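Local coordinates for CT263 (Chlamydia trachomatis, PDB 4QAS), which probably hydrolyses the N-glycosidic bond of purine nucleosides as an MTAN-type nucleosidase, consistent with menaquinone synthesis through the futalosine pathway, at residues E107-T112 against I147-S152; A120-V125 against M160-S165; S29-K32 against Y36-H39; D46-K51 against S67-W72; I73-A78 against E189-I194. The protein carries 1 engineered substitution. One frame throughout, in Å; residues are numbered along the deposited sequence.

Contact 1. Residues E107-T112 against I147-S152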
# COMPACT_ATOMS: atom_id res chain seq x y z
N GLU A 107 4.53 -9.17 33.19
CA GLU A 107 5.83 -8.80 32.69
C GLU A 107 5.58 -7.67 31.70
O GLU A 107 4.45 -7.48 31.23
CB GLU A 107 6.55 -10.00 32.05
CG GLU A 107 5.69 -10.84 31.12
CD GLU A 107 6.41 -12.11 30.67
OE1 GLU A 107 7.63 -12.21 30.87
OE2 GLU A 107 5.74 -13.01 30.11
N GLU A 108 6.61 -6.90 31.40
CA GLU A 108 6.42 -5.75 30.52
C GLU A 108 7.71 -5.45 29.80
O GLU A 108 8.79 -5.51 30.40
CB GLU A 108 5.95 -4.52 31.31
CG GLU A 108 5.53 -3.35 30.43
CD GLU A 108 5.05 -2.14 31.22
OE1 GLU A 108 4.82 -1.06 30.63
OE2 GLU A 108 4.92 -2.26 32.46
N LEU A 109 7.61 -5.12 28.52
CA LEU A 109 8.74 -4.73 27.70
C LEU A 109 8.41 -3.50 26.90
O LEU A 109 7.32 -3.37 26.33
CB LEU A 109 9.14 -5.83 26.74
CG LEU A 109 9.84 -7.04 27.35
CD1 LEU A 109 9.97 -8.09 26.24
CD2 LEU A 109 11.18 -6.70 27.94
N GLU A 110 9.39 -2.61 26.79
CA GLU A 110 9.28 -1.49 25.88
C GLU A 110 9.40 -1.99 24.44
O GLU A 110 10.12 -2.96 24.15
CB GLU A 110 10.39 -0.48 26.15
CG GLU A 110 10.07 0.92 25.65
CD GLU A 110 9.02 1.63 26.51
OE1 GLU A 110 8.56 2.73 26.11
OE2 GLU A 110 8.71 1.13 27.60
N VAL A 111 8.69 -1.31 23.55
CA VAL A 111 8.84 -1.58 22.13
C VAL A 111 9.08 -0.26 21.42
O VAL A 111 8.86 0.83 21.96
CB VAL A 111 7.68 -2.37 21.48
CG1 VAL A 111 7.76 -3.84 21.84
CG2 VAL A 111 6.38 -1.80 21.93
N THR A 112 9.64 -0.37 20.23
CA THR A 112 10.16 0.81 19.53
C THR A 112 9.02 1.48 18.77
O THR A 112 8.46 0.88 17.85
CB THR A 112 11.23 0.37 18.55
OG1 THR A 112 12.31 -0.23 19.29
CG2 THR A 112 11.76 1.57 17.75
N ILE A 147 5.83 -11.90 20.98
CA ILE A 147 6.68 -11.53 19.86
C ILE A 147 7.81 -10.62 20.33
O ILE A 147 8.96 -10.79 19.93
CB ILE A 147 5.84 -10.87 18.75
CG1 ILE A 147 4.84 -11.89 18.19
CG2 ILE A 147 6.74 -10.34 17.65
CD1 ILE A 147 3.73 -11.28 17.36
N ALA A 148 7.48 -9.60 21.13
CA ALA A 148 8.52 -8.68 21.61
C ALA A 148 9.57 -9.43 22.41
O ALA A 148 10.77 -9.12 22.33
CB ALA A 148 7.91 -7.59 22.48
N LYS A 149 9.15 -10.38 23.24
CA LYS A 149 10.12 -11.13 24.03
C LYS A 149 11.00 -12.00 23.15
O LYS A 149 12.22 -12.08 23.36
CB LYS A 149 9.40 -11.97 25.08
CG LYS A 149 10.32 -12.80 25.96
CD LYS A 149 11.24 -11.91 26.80
CE LYS A 149 12.05 -12.71 27.81
NZ LYS A 149 12.92 -13.73 27.15
N GLN A 150 10.42 -12.64 22.13
CA GLN A 150 11.23 -13.41 21.19
C GLN A 150 12.21 -12.52 20.44
O GLN A 150 13.35 -12.91 20.20
CB GLN A 150 10.36 -14.22 20.23
CG GLN A 150 9.51 -15.31 20.91
CD GLN A 150 10.35 -16.23 21.76
OE1 GLN A 150 10.44 -16.05 22.97
NE2 GLN A 150 10.98 -17.21 21.13
N ALA A 151 11.79 -11.30 20.08
CA ALA A 151 12.70 -10.37 19.41
C ALA A 151 13.91 -10.06 20.29
O ALA A 151 15.03 -9.93 19.79
CB ALA A 151 11.96 -9.08 19.05
N SER A 152 13.69 -9.95 21.60
CA SER A 152 14.80 -9.67 22.51
C SER A 152 15.87 -10.76 22.46
O SER A 152 17.05 -10.50 22.76
CB SER A 152 14.28 -9.50 23.94
OG SER A 152 14.04 -10.76 24.53
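Val111 and Ala148 bring the two backbones nearest, with their CA atoms 7.1 Å apart. Strand 106-110 ends at Glu110, and the chain runs on through Val111 past the side of helix 144-153. This is helix-on-sheet packing on strand 106-110, which pairs with strand 90-99 in the mixed sheet of an alpha/beta fold, as expected for an MTAN-type nucleosidase. Two apolar side chains of 107-112 meet the helix. Leu109 has its CG anti to the carbonyl carbon, chi1 -73°, and its branch CD1 lies against the helix backbone itself. CD1 is 3.8 Å from Lys149 CA. The same methyl fits against the aliphatic part of the Lys149 side chain, since Lys149 CB and CD are each 4.1 Å from Leu109 CD1. The bend at chi2 (64°) turns Lys149 CD back toward the leucine methyl. Val111 uses its branch CG1, in the conformer given of the two modelled, to touch Ala148. Met160 of strand 158-167 packs on both residues. Leu109 sits nearer the surface, while Val111 and Ala148 are buried. Backbone bonds from Leu109 to Val96 and from Val111 to Thr94 keep the segment on strand 90-99. Two methyls meet at the buried end, Val111 CG1 and Ala148 CB, at 3.8 Å.

Contact 2. Residues A120-V125 against M160-S165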
# COMPACT_ATOMS: atom_id res chain seq x y z
N ALA A 120 0.18 4.18 22.09
CA ALA A 120 -0.72 3.45 22.98
C ALA A 120 0.06 2.37 23.71
O ALA A 120 1.13 1.92 23.27
CB ALA A 120 -1.88 2.79 22.24
N GLN A 121 -0.51 1.92 24.82
CA GLN A 121 -0.00 0.78 25.58
C GLN A 121 -0.83 -0.45 25.26
O GLN A 121 -2.03 -0.35 24.95
CB GLN A 121 -0.08 1.03 27.08
CG GLN A 121 0.93 2.08 27.55
CD GLN A 121 0.86 2.35 29.04
OE1 GLN A 121 -0.22 2.34 29.64
NE2 GLN A 121 2.02 2.60 29.65
N LEU A 122 -0.17 -1.61 25.26
CA LEU A 122 -0.76 -2.87 24.84
C LEU A 122 -0.63 -3.86 25.99
O LEU A 122 0.40 -3.92 26.65
CB LEU A 122 -0.02 -3.42 23.65
CG LEU A 122 -0.54 -4.73 23.06
CD1 LEU A 122 -1.98 -4.59 22.54
CD2 LEU A 122 0.39 -5.17 21.99
N THR A 123 -1.69 -4.62 26.25
CA THR A 123 -1.65 -5.77 27.13
C THR A 123 -1.99 -6.99 26.32
O THR A 123 -2.94 -6.97 25.54
CB THR A 123 -2.65 -5.62 28.26
OG1 THR A 123 -2.28 -4.50 29.04
CG2 THR A 123 -2.65 -6.83 29.16
N SER A 124 -1.21 -8.06 26.50
CA SER A 124 -1.41 -9.33 25.82
C SER A 124 -1.94 -10.33 26.82
O SER A 124 -1.39 -10.47 27.92
CB SER A 124 -0.10 -9.88 25.25
OG SER A 124 0.46 -9.01 24.29
N VAL A 125 -3.02 -11.01 26.45
CA VAL A 125 -3.57 -12.06 27.29
C VAL A 125 -3.95 -13.25 26.42
O VAL A 125 -4.32 -13.08 25.25
CB VAL A 125 -4.79 -11.56 28.08
CG1 VAL A 125 -4.36 -10.56 29.15
CG2 VAL A 125 -5.80 -10.98 27.16
N MET A 160 5.52 -2.31 16.87
CA MET A 160 4.17 -2.84 16.80
C MET A 160 3.22 -1.80 16.26
O MET A 160 3.28 -0.64 16.63
CB MET A 160 3.66 -3.18 18.18
CG MET A 160 4.06 -4.51 18.63
SD MET A 160 3.45 -4.85 20.24
CE MET A 160 4.54 -6.17 20.73
N ILE A 161 2.36 -2.26 15.37
CA ILE A 161 1.23 -1.50 14.84
C ILE A 161 -0.01 -2.28 15.26
O ILE A 161 -0.13 -3.47 14.96
CB ILE A 161 1.26 -1.43 13.31
CG1 ILE A 161 2.53 -0.74 12.83
CG2 ILE A 161 0.04 -0.69 12.80
CD1 ILE A 161 2.80 -0.90 11.33
N LYS A 162 -0.92 -1.62 15.97
CA LYS A 162 -2.16 -2.26 16.39
C LYS A 162 -3.32 -1.37 15.98
O LYS A 162 -3.33 -0.19 16.29
CB LYS A 162 -2.18 -2.53 17.89
CG LYS A 162 -1.07 -3.49 18.33
CD LYS A 162 -1.36 -4.95 18.01
CE LYS A 162 -0.07 -5.80 17.99
NZ LYS A 162 -0.32 -7.25 18.01
N VAL A 163 -4.30 -1.97 15.31
CA VAL A 163 -5.52 -1.26 14.92
C VAL A 163 -6.64 -1.71 15.85
O VAL A 163 -6.82 -2.90 16.09
CB VAL A 163 -5.87 -1.48 13.44
CG1 VAL A 163 -6.14 -2.91 13.12
CG2 VAL A 163 -7.06 -0.61 13.04
N SER A 164 -7.36 -0.74 16.40
CA SER A 164 -8.47 -1.04 17.31
C SER A 164 -9.60 -1.72 16.55
O SER A 164 -10.18 -1.16 15.61
CB SER A 164 -8.93 0.24 17.99
OG SER A 164 -9.12 1.24 17.04
N SER A 165 -9.90 -2.96 16.94
CA SER A 165 -10.75 -3.83 16.16
C SER A 165 -12.15 -4.02 16.72
O SER A 165 -13.02 -4.49 15.98
CB SER A 165 -10.08 -5.19 15.99
OG SER A 165 -9.78 -5.80 17.23
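Leu122 holds its CG opposite the backbone N, chi1 -178°, with chi2 62° turning its CD2 branch toward Met160 and Lys162. Met160 turns its CG the other way, anti to the carbonyl carbon at chi1 -85°, and then runs out extended. The setting is the inside of a curled, barrel-like part of the sheet. Strands 90-99, 119-124, 139-141, 71-80 and 158-167 pair in a closed ring there. Strands 119-124 and 158-167 both pair with strand 90-99 but not with each other, and the CA atoms of Leu122 and Lys162 stay 8.6 Å apart. Side chains bridge that gap. The leucine crosses both partners at about a right angle. Its CD2 meets the thioether sulfur Met160 SD at 3.5 Å, in the one of two methionine conformers that is given. Lys162, bent at chi2, passes across the same methyl and comes nearest to it with CE. Its charged end goes elsewhere: Lys162 NZ forms a salt bridge with Asp141 and a hydrogen bond with Asn74. These partners satisfy the buried ammonium group and probably fix the rest of the chain. What the leucine touches is the last carbon before that charge, with Lys162 CE 4.1 Å from Leu122 CD2.

Contact 3. Residues S29-K32 against Y36-H39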
# COMPACT_ATOMS: atom_id res chain seq x y z
N SER A 29 6.02 -14.06 -2.85
CA SER A 29 6.02 -15.46 -3.23
C SER A 29 6.22 -16.30 -1.98
O SER A 29 6.75 -15.82 -0.97
CB SER A 29 7.12 -15.75 -4.25
OG SER A 29 8.39 -15.43 -3.72
N LEU A 30 5.71 -17.53 -2.03
CA LEU A 30 5.97 -18.51 -0.98
C LEU A 30 7.31 -19.16 -1.29
O LEU A 30 7.50 -19.68 -2.39
CB LEU A 30 4.87 -19.56 -0.98
CG LEU A 30 4.92 -20.56 0.18
CD1 LEU A 30 4.62 -19.84 1.48
CD2 LEU A 30 3.95 -21.70 -0.05
N ASN A 31 8.23 -19.14 -0.33
CA ASN A 31 9.53 -19.77 -0.53
C ASN A 31 9.46 -21.24 -0.12
O ASN A 31 8.43 -21.74 0.33
CB ASN A 31 10.61 -18.98 0.22
CG ASN A 31 10.39 -18.96 1.72
OD1 ASN A 31 9.72 -19.82 2.29
ND2 ASN A 31 10.97 -17.97 2.38
N LYS A 32 10.58 -21.93 -0.26
CA LYS A 32 10.59 -23.36 0.03
C LYS A 32 10.52 -23.64 1.53
O LYS A 32 10.31 -24.80 1.91
CB LYS A 32 11.83 -24.02 -0.58
CG LYS A 32 13.14 -23.49 -0.04
CD LYS A 32 14.33 -24.25 -0.61
CE LYS A 32 15.63 -23.74 -0.02
NZ LYS A 32 16.80 -24.48 -0.54
N TYR A 36 6.26 -16.21 3.31
CA TYR A 36 6.20 -15.26 2.20
C TYR A 36 7.40 -14.33 2.17
O TYR A 36 7.87 -13.86 3.20
CB TYR A 36 4.98 -14.36 2.30
CG TYR A 36 3.69 -15.07 2.48
CD1 TYR A 36 2.98 -15.51 1.39
CD2 TYR A 36 3.15 -15.25 3.74
CE1 TYR A 36 1.77 -16.15 1.54
CE2 TYR A 36 1.94 -15.88 3.91
CZ TYR A 36 1.26 -16.33 2.80
OH TYR A 36 0.05 -16.96 2.98
N THR A 37 7.87 -14.04 0.96
CA THR A 37 9.06 -13.22 0.79
C THR A 37 8.91 -12.35 -0.45
O THR A 37 8.29 -12.74 -1.44
CB THR A 37 10.30 -14.10 0.68
OG1 THR A 37 11.48 -13.29 0.74
CG2 THR A 37 10.28 -14.93 -0.62
N TYR A 38 9.54 -11.17 -0.38
CA TYR A 38 9.58 -10.23 -1.48
C TYR A 38 10.84 -9.41 -1.31
O TYR A 38 11.23 -9.12 -0.18
CB TYR A 38 8.36 -9.29 -1.40
CG TYR A 38 8.41 -8.13 -2.36
CD1 TYR A 38 8.31 -8.34 -3.71
CD2 TYR A 38 8.53 -6.82 -1.90
CE1 TYR A 38 8.34 -7.29 -4.63
CE2 TYR A 38 8.55 -5.76 -2.82
CZ TYR A 38 8.46 -6.01 -4.16
OH TYR A 38 8.48 -4.95 -5.04
N HIS A 39 11.50 -9.06 -2.40
CA HIS A 39 12.65 -8.18 -2.30
C HIS A 39 12.67 -7.22 -3.47
O HIS A 39 12.22 -7.53 -4.57
CB HIS A 39 13.96 -8.97 -2.23
CG HIS A 39 14.29 -9.68 -3.51
ND1 HIS A 39 15.11 -9.14 -4.47
CD2 HIS A 39 13.89 -10.88 -3.98
CE1 HIS A 39 15.21 -9.98 -5.48
NE2 HIS A 39 14.48 -11.05 -5.21
O HOH W 1 8.63 -12.55 -4.23
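Ser29 and Thr37 form the antiparallel hydrogen-bonded pair of a short beta hairpin, and Leu30 and Tyr36 form the non-hydrogen-bonded pair next to it. Ser29 N gives a nearly straight bond to Thr37 O, 3.0 Å long with 171° at the hydrogen. The return bond from Thr37 N to Ser29 O measures 2.9 Å. Ser29 O also takes a CA-H contact from Tyr36 CA at 3.3 Å. On the Ser29 face, the methyl Thr37 CG2 packs 3.7 Å from Ser29 OG, and CB of Asn31 comes alongside that methyl at 4.1 Å. Ser29 OG sits between its backbone N and carbonyl carbon, chi1 59°, and from there donates to a water 2.9 Å away. That water donates in turn to Thr37 O, which receives both a backbone and a water bond. On the other face Leu30 CD1 comes to 4.4 Å from Tyr36 N. Asn31 OD1 bonds to Phe35 N across the turn. The hairpin is at the protein surface. Strand 36-40 continues the sheet through strand 43-49, with backbone bonds from Tyr36 to Val47 and from Tyr38 to Leu45. Tyr38 meets the ring of Phe26, after helix 16-25, and packs on Gln185 in helix 180-197 of the second subunit.

Contact 4. Residues D46-K51 against S67-W72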
# COMPACT_ATOMS: atom_id res chain seq x y z
N ASP A 46 9.92 -10.01 4.50
CA ASP A 46 9.40 -11.34 4.74
C ASP A 46 8.18 -11.22 5.63
O ASP A 46 8.07 -10.28 6.43
CB ASP A 46 10.45 -12.23 5.41
CG ASP A 46 11.59 -12.63 4.48
OD1 ASP A 46 11.46 -12.41 3.25
OD2 ASP A 46 12.59 -13.14 5.00
N VAL A 47 7.26 -12.18 5.51
CA VAL A 47 6.04 -12.18 6.31
C VAL A 47 5.86 -13.55 6.92
O VAL A 47 5.87 -14.56 6.21
CB VAL A 47 4.81 -11.82 5.47
CG1 VAL A 47 3.56 -11.86 6.33
CG2 VAL A 47 4.97 -10.46 4.89
N MET A 48 5.64 -13.59 8.24
CA MET A 48 5.24 -14.79 8.95
C MET A 48 3.88 -14.60 9.59
O MET A 48 3.58 -13.54 10.13
CB MET A 48 6.26 -15.12 9.99
CG MET A 48 7.53 -15.57 9.33
SD MET A 48 8.85 -15.96 10.47
CE MET A 48 10.18 -16.33 9.32
N VAL A 49 3.07 -15.64 9.53
CA VAL A 49 1.74 -15.66 10.12
C VAL A 49 1.75 -16.75 11.20
O VAL A 49 2.01 -17.92 10.89
CB VAL A 49 0.67 -15.95 9.06
CG1 VAL A 49 -0.72 -15.96 9.69
CG2 VAL A 49 0.74 -14.92 7.95
N LEU A 50 1.49 -16.37 12.45
CA LEU A 50 1.75 -17.30 13.56
C LEU A 50 0.76 -18.45 13.60
O LEU A 50 1.15 -19.59 13.82
CB LEU A 50 1.73 -16.56 14.91
CG LEU A 50 2.80 -15.49 15.06
CD1 LEU A 50 2.69 -14.83 16.41
CD2 LEU A 50 4.20 -16.08 14.88
N LYS A 51 -0.52 -18.18 13.42
CA LYS A 51 -1.56 -19.18 13.58
C LYS A 51 -2.29 -19.31 12.25
O LYS A 51 -3.16 -18.50 11.94
CB LYS A 51 -2.51 -18.77 14.68
CG LYS A 51 -3.58 -19.79 14.98
CD LYS A 51 -4.56 -19.28 16.02
CE LYS A 51 -5.79 -20.16 16.07
NZ LYS A 51 -6.79 -19.65 17.05
N SER A 67 16.53 -15.38 12.90
CA SER A 67 17.74 -14.59 13.02
C SER A 67 17.96 -13.77 11.75
O SER A 67 17.40 -14.05 10.69
CB SER A 67 18.94 -15.52 13.24
OG SER A 67 19.05 -16.41 12.15
N GLY A 68 18.74 -12.71 11.90
CA GLY A 68 19.31 -12.00 10.77
C GLY A 68 18.55 -10.78 10.31
O GLY A 68 19.05 -10.07 9.42
N TYR A 69 17.35 -10.52 10.82
CA TYR A 69 16.62 -9.34 10.37
C TYR A 69 17.17 -8.09 11.06
O TYR A 69 17.83 -8.16 12.09
CB TYR A 69 15.13 -9.51 10.65
CG TYR A 69 14.51 -10.61 9.80
CD1 TYR A 69 14.15 -10.37 8.48
CD2 TYR A 69 14.31 -11.89 10.31
CE1 TYR A 69 13.60 -11.37 7.69
CE2 TYR A 69 13.76 -12.89 9.53
CZ TYR A 69 13.42 -12.63 8.22
OH TYR A 69 12.87 -13.62 7.44
N ASP A 70 16.86 -6.94 10.47
CA ASP A 70 17.21 -5.64 11.05
C ASP A 70 16.09 -5.01 11.85
O ASP A 70 16.36 -4.14 12.68
CB ASP A 70 17.59 -4.70 9.92
CG ASP A 70 18.82 -5.19 9.18
OD1 ASP A 70 19.89 -5.24 9.81
OD2 ASP A 70 18.73 -5.56 8.00
N LEU A 71 14.87 -5.45 11.64
CA LEU A 71 13.71 -4.94 12.35
C LEU A 71 12.62 -5.97 12.21
O LEU A 71 12.46 -6.57 11.14
CB LEU A 71 13.23 -3.62 11.73
CG LEU A 71 11.98 -2.97 12.34
CD1 LEU A 71 12.16 -2.60 13.81
CD2 LEU A 71 11.61 -1.73 11.55
N TRP A 72 11.87 -6.18 13.29
CA TRP A 72 10.60 -6.88 13.24
C TRP A 72 9.47 -5.87 13.45
O TRP A 72 9.57 -5.00 14.32
CB TRP A 72 10.48 -7.91 14.36
CG TRP A 72 11.41 -9.08 14.37
CD1 TRP A 72 12.51 -9.29 13.59
CD2 TRP A 72 11.32 -10.20 15.25
NE1 TRP A 72 13.09 -10.49 13.92
CE2 TRP A 72 12.38 -11.07 14.94
CE3 TRP A 72 10.41 -10.56 16.25
CZ2 TRP A 72 12.58 -12.27 15.61
CZ3 TRP A 72 10.60 -11.76 16.92
CH2 TRP A 72 11.68 -12.60 16.60
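Tyr69 lays the hydroxyl end of its ring against the carboxylate of Asp46. Its OH donates to Asp46 OD2 at 2.5 Å, a short bond. The acceptor uses its anti lone pair, the one facing away from the other oxygen. OD2 lies at the edge of the ring, near its plane, with Tyr69 CE1 3.4 Å away. The two flat groups stand almost perpendicular, their planes 84° apart. Asp46 carries its CG anti to the carbonyl carbon, chi1 -71°, which turns the carboxylate toward the tyrosine. Its other oxygen, OD1, accepts from Thr37 OG1, so both oxygens of this buried group are engaged. The two hydroxyl donors would be expected to stabilise the carboxylate form. Met48, two residues on and on the same side, brings its methyl CE to 4.3 Å from Tyr69 OH. Within the same segment, Tyr69 CB lies in plane at the edge of the Trp72 ring. The contact reaches over one strand of the alpha/beta sheet, because strand 7-13 runs between strands 43-49 and 71-80. Leu10 of that middle strand touches Tyr69, and Trp72 packs against helix 144-153. On the other face of strand 43-49, Val47 and Val49 lie against helix 16-25.

Contact 5. Residues I73-A78 against E189-I194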
# COMPACT_ATOMS: atom_id res chain seq x y z
N ILE A 73 8.37 -6.02 12.71
CA ILE A 73 7.13 -5.30 12.97
C ILE A 73 6.04 -6.32 13.18
O ILE A 73 5.74 -7.12 12.27
CB ILE A 73 6.77 -4.35 11.82
CG1 ILE A 73 7.88 -3.31 11.61
CG2 ILE A 73 5.44 -3.67 12.12
CD1 ILE A 73 7.63 -2.37 10.46
N ASN A 74 5.43 -6.29 14.37
CA ASN A 74 4.21 -7.05 14.61
C ASN A 74 3.05 -6.13 14.32
O ASN A 74 2.88 -5.12 15.00
CB ASN A 74 4.19 -7.51 16.06
CG ASN A 74 2.88 -8.10 16.47
OD1 ASN A 74 2.44 -7.89 17.62
ND2 ASN A 74 2.24 -8.87 15.59
N ALA A 75 2.26 -6.46 13.33
CA ALA A 75 1.07 -5.70 13.01
C ALA A 75 -0.13 -6.58 13.30
O ALA A 75 -0.14 -7.76 12.96
CB ALA A 75 1.08 -5.30 11.55
N GLY A 76 -1.16 -6.01 13.95
CA GLY A 76 -2.31 -6.84 14.24
C GLY A 76 -3.49 -6.05 14.76
O GLY A 76 -3.45 -4.82 14.89
N PHE A 77 -4.57 -6.79 14.98
CA PHE A 77 -5.79 -6.26 15.59
C PHE A 77 -5.64 -6.23 17.11
O PHE A 77 -4.99 -7.08 17.70
CB PHE A 77 -6.98 -7.17 15.26
CG PHE A 77 -7.20 -7.46 13.79
CD1 PHE A 77 -6.70 -6.64 12.79
CD2 PHE A 77 -7.96 -8.55 13.42
CE1 PHE A 77 -6.93 -6.94 11.44
CE2 PHE A 77 -8.19 -8.83 12.07
CZ PHE A 77 -7.69 -8.03 11.11
N ALA A 78 -6.29 -5.26 17.74
CA ALA A 78 -6.34 -5.23 19.19
C ALA A 78 -7.69 -4.72 19.65
O ALA A 78 -8.19 -3.73 19.13
CB ALA A 78 -5.22 -4.36 19.80
N GLU A 189 -1.92 -0.01 5.22
CA GLU A 189 -1.68 1.41 5.01
C GLU A 189 -0.63 1.96 5.95
O GLU A 189 0.11 2.88 5.60
CB GLU A 189 -3.01 2.15 5.10
CG GLU A 189 -3.91 1.78 3.93
CD GLU A 189 -5.32 2.28 4.04
OE1 GLU A 189 -5.67 2.90 5.07
OE2 GLU A 189 -6.10 2.03 3.09
N ALA A 190 -0.54 1.41 7.16
CA ALA A 190 0.49 1.86 8.09
C ALA A 190 1.85 1.25 7.79
O ALA A 190 2.88 1.89 8.05
CB ALA A 190 0.07 1.51 9.51
N ILE A 191 1.89 0.01 7.27
CA ILE A 191 3.16 -0.64 6.98
C ILE A 191 3.87 0.04 5.82
O ILE A 191 5.11 0.17 5.82
CB ILE A 191 2.92 -2.14 6.72
CG1 ILE A 191 2.61 -2.82 8.06
CG2 ILE A 191 4.14 -2.77 6.02
CD1 ILE A 191 2.11 -4.21 7.97
N PHE A 192 3.13 0.48 4.81
CA PHE A 192 3.80 0.96 3.61
C PHE A 192 4.80 2.07 3.86
O PHE A 192 5.92 1.98 3.34
CB PHE A 192 2.79 1.35 2.53
CG PHE A 192 3.47 1.81 1.31
CD1 PHE A 192 4.02 0.89 0.43
CD2 PHE A 192 3.67 3.15 1.08
CE1 PHE A 192 4.71 1.33 -0.69
CE2 PHE A 192 4.34 3.58 -0.02
CZ PHE A 192 4.87 2.68 -0.91
N PRO A 193 4.48 3.16 4.57
CA PRO A 193 5.49 4.22 4.71
C PRO A 193 6.72 3.79 5.49
O PRO A 193 7.80 4.35 5.28
CB PRO A 193 4.73 5.37 5.39
CG PRO A 193 3.55 4.74 6.02
CD PRO A 193 3.18 3.56 5.13
N ILE A 194 6.59 2.79 6.36
CA ILE A 194 7.77 2.25 7.04
C ILE A 194 8.67 1.56 6.04
O ILE A 194 9.88 1.85 5.97
CB ILE A 194 7.37 1.30 8.17
CG1 ILE A 194 6.32 1.94 9.08
CG2 ILE A 194 8.64 0.91 8.94
CD1 ILE A 194 5.74 0.97 10.09
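Ile73 and Ile194 reach toward each other tip to tip. Ile73 CD1 faces two methyls of its partner, 3.8 Å from Ile194 CG2 and 3.9 Å from Ile194 CD1. Each isoleucine has CG1 anti to its carbonyl carbon and CG2 anti to its backbone N. For Ile73, chi1 -60° and chi2 178° give an extended chain that carries CD1 out to the helix. The second pair is less equal. Ala75 offers only CB, and Ile191 covers the distance with an outstretched chain whose CD1 ends 3.9 Å from Ala75 CB. The backbones keep well apart, with 8.1 Å between Ala75 CA and Ile191 CA. Two residues apart on the strand and three apart on the helix, the pairs line up one beside the other. This is the packing of the long C-terminal helix 180-197 on the central sheet of the alpha/beta fold. Neighbours on the sheet complete the layer: Phe13 of strand 7-13 touches Ala75 and Ile191, and Ile161 of strand 158-167 touches Ile191 and Ile194. The helix is kinked at Pro193, whose N lacks a hydrogen to bond to the turn before. Just after it, Ile194 N makes a weak bond to Ile191 O at 3.1 Å. Phe192 points from the helix to the second subunit, where its ring meets Phe192 of that chain edge-to-face.

From the N terminus, contact 3 comes first and closes the small hairpin 29-39. Contact 4 follows and closes 46-72 across strand 7-13. Contacts 3 and 4 are joined by the pairing of strands 36-40 and 43-49. Contact 5 opens at residue 73, right where contact 4 ends, and shuts only at 194 on the C-terminal helix. Contacts 1 and 2 both nest inside that long loop. They cross, since their segments alternate along the chain, and they meet at Met160. Trp72 and Leu50 carry contact 4 to helix 144-153 of contact 1. All five reach one sheet, tying its hairpin edge, curled centre and flanking helices together.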